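Long-range contact in SusD homolog (Bacteroides ovatus, PDB 4F53), which probably binds mucin O-glycans as a SusD-like outer-membrane lipoprotein built on a TPR-like helical scaffold: residues 43-54 against 84-95. Sequence-based numbering, arbitrary orientation. Where two conformers were deposited one is given.
Sequences QENFSQYVDCLM and WKKIPFNDFYSK
F46 reaches from helix 44-58 into a hole on helix 82-106 formed by I87, D91, F92 and K95, a knobs-into-holes fit. With its CG anti to the backbone N (chi1 179°), the ring is carried toward helix 82-106 and points its edge at the face of F92; CZ stands over the centre of that ring, and the planes are 67° apart in a T-shaped pair. The methylene tail of K95 lies along one face of F46, CE 3.9 Å from the ring centroid, while I87 CG2 touches the rim at CD1, 3.7 Å away. The K95 chain bends at its last torsion, and NZ donates to OE1 of Q43, the N-cap residue, at 2.6 Å; Q43 has two conformers and this bond rests on one, so it is doubtful. V50 CG1 packs against P88 CA and, at 3.8 Å, F92 CE2. R126 and V123 of helix 110-131 also touch F92.

One turn on, Y49 carries a second aromatic cluster. I87 CD1 sits almost on the normal of its ring, 3.5 Å from the centroid, whereas the CE1 edge meets the face of the five-membered ring of W84, planes at 84°. L53 CD1 packs over the six-membered ring. Separately, the selenium of M54 rests against P88 CG.

A water links N45 O, at a long 3.3 Å, to D91 OD2 at the border. Cohesion therefore probably depends mainly on close aromatic and aliphatic fit rather than on charge pairing.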
loop_
_atom_site.group_PDB
_atom_site.type_symbol
_atom_site.label_atom_id
_atom_site.label_comp_id
_atom_site.label_asym_id
_atom_site.label_seq_id
_atom_site.Cartn_x
_atom_site.Cartn_y
_atom_site.Cartn_z
ATOM N N GLN A 43 -6.358 3.265 14.190
ATOM C CA GLN A 43 -6.348 4.568 14.851
ATOM C C GLN A 43 -6.414 5.651 13.772
ATOM O O GLN A 43 -5.495 5.757 12.943
ATOM C CB GLN A 43 -5.112 4.709 15.760
ATOM C CG GLN A 43 -5.216 5.837 16.806
ATOM C CD GLN A 43 -3.906 6.076 17.541
ATOM O OE1 GLN A 43 -2.943 5.333 17.394
ATOM N NE2 GLN A 43 -3.828 7.133 18.343
ATOM N N GLU A 44 -7.547 6.382 13.741
ATOM C CA GLU A 44 -7.879 7.395 12.740
ATOM C C GLU A 44 -6.841 8.503 12.615
ATOM O O GLU A 44 -6.590 8.911 11.494
ATOM C CB GLU A 44 -9.290 7.987 12.957
ATOM C CG GLU A 44 -9.482 8.697 14.288
ATOM C CD GLU A 44 -10.852 9.298 14.527
ATOM O OE1 GLU A 44 -11.865 8.613 14.259
ATOM O OE2 GLU A 44 -10.912 10.437 15.038
ATOM N N ASN A 45 -6.222 8.951 13.722
ATOM C CA ASN A 45 -5.232 10.025 13.683
ATOM C C ASN A 45 -3.832 9.495 13.325
ATOM O O ASN A 45 -2.879 10.272 13.290
ATOM C CB ASN A 45 -5.209 10.829 15.005
ATOM C CG ASN A 45 -5.069 10.010 16.267
ATOM O OD1 ASN A 45 -5.891 9.137 16.570
ATOM N ND2 ASN A 45 -4.084 10.348 17.083
ATOM N N PHE A 46 -3.692 8.191 13.059
ATOM C CA PHE A 46 -2.416 7.624 12.652
ATOM C C PHE A 46 -2.581 7.191 11.208
ATOM O O PHE A 46 -1.800 7.591 10.346
ATOM C CB PHE A 46 -1.959 6.471 13.562
ATOM C CG PHE A 46 -0.641 5.828 13.164
ATOM C CD1 PHE A 46 0.462 6.611 12.808
ATOM C CD2 PHE A 46 -0.477 4.448 13.220
ATOM C CE1 PHE A 46 1.673 6.020 12.452
ATOM C CE2 PHE A 46 0.740 3.865 12.887
ATOM C CZ PHE A 46 1.803 4.657 12.502
ATOM N N SER A 47 -3.669 6.451 10.946
ATOM C CA SER A 47 -4.118 5.972 9.632
ATOM C C SER A 47 -4.207 7.130 8.637
ATOM O O SER A 47 -3.788 6.975 7.490
ATOM C CB SER A 47 -5.493 5.299 9.759
ATOM O OG SER A 47 -5.904 4.785 8.505
ATOM N N GLN A 48 -4.772 8.273 9.067
ATOM C CA GLN A 48 -4.949 9.453 8.212
ATOM C C GLN A 48 -3.636 9.892 7.594
ATOM O O GLN A 48 -3.610 10.210 6.414
ATOM C CB GLN A 48 -5.578 10.631 8.967
ATOM C CG GLN A 48 -6.086 11.661 7.979
ATOM C CD GLN A 48 -6.827 12.808 8.564
ATOM O OE1 GLN A 48 -6.675 13.173 9.729
ATOM N NE2 GLN A 48 -7.626 13.415 7.722
ATOM N N TYR A 49 -2.545 9.868 8.362
ATOM C CA TYR A 49 -1.258 10.245 7.825
ATOM C C TYR A 49 -0.661 9.164 6.950
ATOM O O TYR A 49 -0.375 9.420 5.788
ATOM C CB TYR A 49 -0.268 10.604 8.939
ATOM C CG TYR A 49 -0.727 11.791 9.747
ATOM C CD1 TYR A 49 -0.462 13.093 9.323
ATOM C CD2 TYR A 49 -1.456 11.621 10.920
ATOM C CE1 TYR A 49 -0.918 14.200 10.046
ATOM C CE2 TYR A 49 -1.920 12.717 11.649
ATOM C CZ TYR A 49 -1.629 14.005 11.218
ATOM O OH TYR A 49 -2.085 15.087 11.928
ATOM N N VAL A 50 -0.465 7.971 7.496
ATOM C CA VAL A 50 0.292 6.920 6.811
ATOM C C VAL A 50 -0.454 6.277 5.665
ATOM O O VAL A 50 0.178 5.996 4.658
ATOM C CB VAL A 50 0.893 5.856 7.778
ATOM C CG1 VAL A 50 1.856 6.527 8.771
ATOM C CG2 VAL A 50 -0.181 5.058 8.516
ATOM N N ASP A 51 -1.765 6.053 5.796
ATOM C CA ASP A 51 -2.510 5.340 4.767
ATOM C C ASP A 51 -3.327 6.237 3.856
ATOM O O ASP A 51 -3.595 5.879 2.712
ATOM C CB ASP A 51 -3.431 4.302 5.421
ATOM C CG ASP A 51 -2.671 3.075 5.908
ATOM O OD1 ASP A 51 -1.789 2.557 5.139
ATOM O OD2 ASP A 51 -2.946 2.622 7.037
ATOM N N CYS A 52 -3.747 7.372 4.347
ATOM C CA CYS A 52 -4.583 8.213 3.533
ATOM C C CYS A 52 -3.772 9.354 2.914
ATOM O O CYS A 52 -3.622 9.400 1.699
ATOM C CB CYS A 52 -5.770 8.726 4.340
ATOM S SG CYS A 52 -6.932 9.725 3.380
ATOM N N LEU A 53 -3.246 10.255 3.735
ATOM C CA LEU A 53 -2.541 11.437 3.259
ATOM C C LEU A 53 -1.232 11.085 2.555
ATOM O O LEU A 53 -0.883 11.724 1.562
ATOM C CB LEU A 53 -2.275 12.425 4.431
ATOM C CG LEU A 53 -3.487 13.175 4.991
ATOM C CD1 LEU A 53 -3.209 13.638 6.421
ATOM C CD2 LEU A 53 -3.850 14.367 4.117
HETATM N N MSE A 54 -0.500 10.091 3.059
HETATM C CA MSE A 54 0.764 9.747 2.434
HETATM C C MSE A 54 0.581 8.699 1.331
HETATM O O MSE A 54 0.663 9.060 0.159
HETATM C CB MSE A 54 1.804 9.281 3.469
HETATM C CG MSE A 54 3.192 9.041 2.829
HETATM SE SE MSE A 54 4.457 8.246 4.047
HETATM C CE MSE A 54 3.756 6.383 4.065
ATOM N N TRP A 84 4.266 16.350 10.141
ATOM C CA TRP A 84 3.772 15.299 9.236
ATOM C C TRP A 84 4.900 14.357 8.816
ATOM O O TRP A 84 4.655 13.180 8.551
ATOM C CB TRP A 84 3.136 15.908 7.978
ATOM C CG TRP A 84 1.752 16.479 8.158
ATOM C CD1 TRP A 84 1.258 17.140 9.248
ATOM C CD2 TRP A 84 0.709 16.503 7.166
ATOM N NE1 TRP A 84 -0.031 17.553 9.007
ATOM C CE2 TRP A 84 -0.389 17.190 7.733
ATOM C CE3 TRP A 84 0.613 16.045 5.837
ATOM C CZ2 TRP A 84 -1.576 17.406 7.027
ATOM C CZ3 TRP A 84 -0.562 16.255 5.147
ATOM C CH2 TRP A 84 -1.635 16.945 5.734
ATOM N N LYS A 85 6.127 14.877 8.714
ATOM C CA LYS A 85 7.285 14.084 8.311
ATOM C C LYS A 85 7.758 13.144 9.440
ATOM O O LYS A 85 8.430 12.152 9.166
ATOM C CB LYS A 85 8.419 14.997 7.843
ATOM C CG LYS A 85 8.104 15.616 6.491
ATOM C CD LYS A 85 9.295 16.266 5.840
ATOM C CE LYS A 85 9.419 17.717 6.178
ATOM N NZ LYS A 85 10.580 18.315 5.484
ATOM N N LYS A 86 7.354 13.418 10.689
ATOM C CA LYS A 86 7.742 12.600 11.838
ATOM C C LYS A 86 6.861 11.332 11.984
ATOM O O LYS A 86 7.371 10.261 12.320
ATOM C CB LYS A 86 7.672 13.464 13.109
ATOM C CG LYS A 86 8.334 12.877 14.329
ATOM C CD LYS A 86 8.431 13.910 15.445
ATOM C CE LYS A 86 9.067 13.381 16.717
ATOM N NZ LYS A 86 8.132 12.539 17.516
ATOM N N ILE A 87 5.559 11.463 11.734
ATOM C CA ILE A 87 4.560 10.426 11.949
ATOM C C ILE A 87 4.845 9.096 11.197
ATOM O O ILE A 87 4.790 8.078 11.895
ATOM C CB ILE A 87 3.122 10.982 11.689
ATOM C CG1 ILE A 87 2.854 12.138 12.672
ATOM C CG2 ILE A 87 2.026 9.874 11.844
ATOM C CD1 ILE A 87 1.768 13.078 12.262
ATOM N N PRO A 88 5.178 9.015 9.854
ATOM C CA PRO A 88 5.375 7.690 9.237
ATOM C C PRO A 88 6.653 6.958 9.646
ATOM O O PRO A 88 6.888 5.833 9.167
ATOM C CB PRO A 88 5.401 7.998 7.733
ATOM C CG PRO A 88 4.855 9.382 7.596
ATOM C CD PRO A 88 5.281 10.075 8.832
ATOM N N PHE A 89 7.492 7.581 10.503
ATOM C CA PHE A 89 8.725 6.964 10.965
ATOM C C PHE A 89 8.600 6.646 12.454
ATOM O O PHE A 89 8.363 5.490 12.805
ATOM C CB PHE A 89 9.946 7.866 10.670
ATOM C CG PHE A 89 11.306 7.204 10.798
ATOM C CD1 PHE A 89 11.578 5.996 10.155
ATOM C CD2 PHE A 89 12.327 7.811 11.515
ATOM C CE1 PHE A 89 12.839 5.394 10.266
ATOM C CE2 PHE A 89 13.589 7.215 11.609
ATOM C CZ PHE A 89 13.838 6.012 10.985
ATOM N N ASN A 90 8.666 7.681 13.300
ATOM C CA ASN A 90 8.640 7.629 14.761
ATOM C C ASN A 90 7.421 6.946 15.344
ATOM O O ASN A 90 7.582 6.185 16.290
ATOM C CB ASN A 90 8.755 9.038 15.375
ATOM C CG ASN A 90 10.124 9.658 15.214
ATOM O OD1 ASN A 90 10.529 10.059 14.120
ATOM N ND2 ASN A 90 10.872 9.752 16.306
ATOM N N ASP A 91 6.210 7.217 14.816
ATOM C CA ASP A 91 4.992 6.651 15.380
ATOM C C ASP A 91 4.899 5.143 15.191
ATOM O O ASP A 91 4.350 4.490 16.066
ATOM C CB ASP A 91 3.739 7.365 14.859
ATOM C CG ASP A 91 3.508 8.755 15.437
ATOM O OD1 ASP A 91 4.505 9.414 15.846
ATOM O OD2 ASP A 91 2.340 9.187 15.483
ATOM N N PHE A 92 5.487 4.564 14.135
ATOM C CA PHE A 92 5.498 3.101 14.014
ATOM C C PHE A 92 6.360 2.462 15.105
ATOM O O PHE A 92 5.941 1.463 15.683
ATOM C CB PHE A 92 5.970 2.631 12.644
ATOM C CG PHE A 92 4.873 2.603 11.610
ATOM C CD1 PHE A 92 3.842 1.666 11.687
ATOM C CD2 PHE A 92 4.877 3.495 10.549
ATOM C CE1 PHE A 92 2.833 1.636 10.725
ATOM C CE2 PHE A 92 3.879 3.449 9.579
ATOM C CZ PHE A 92 2.860 2.529 9.680
ATOM N N TYR A 93 7.519 3.073 15.429
ATOM C CA TYR A 93 8.429 2.570 16.468
ATOM C C TYR A 93 7.811 2.707 17.868
ATOM O O TYR A 93 7.873 1.746 18.627
ATOM C CB TYR A 93 9.808 3.262 16.398
ATOM C CG TYR A 93 10.652 2.745 15.250
ATOM C CD1 TYR A 93 10.435 3.183 13.942
ATOM C CD2 TYR A 93 11.639 1.783 15.462
ATOM C CE1 TYR A 93 11.193 2.694 12.881
ATOM C CE2 TYR A 93 12.403 1.289 14.407
ATOM C CZ TYR A 93 12.185 1.757 13.123
ATOM O OH TYR A 93 12.918 1.256 12.086
ATOM N N SER A 94 7.180 3.866 18.188
ATOM C CA SER A 94 6.518 4.157 19.479
ATOM C C SER A 94 5.338 3.235 19.743
ATOM O O SER A 94 5.077 2.844 20.887
ATOM C CB SER A 94 5.990 5.592 19.505
ATOM O OG SER A 94 7.000 6.538 19.207
ATOM N N LYS A 95 4.590 2.936 18.680
ATOM C CA LYS A 95 3.385 2.128 18.805
ATOM C C LYS A 95 3.671 0.632 18.747
ATOM O O LYS A 95 2.930 -0.127 19.370
ATOM C CB LYS A 95 2.362 2.503 17.726
ATOM C CG LYS A 95 1.806 3.908 17.910
ATOM C CD LYS A 95 0.953 4.278 16.716
ATOM C CE LYS A 95 0.611 5.744 16.702
ATOM N NZ LYS A 95 -0.434 6.057 17.696
HETATM O O HOH W 1 -0.386 9.409 15.204
#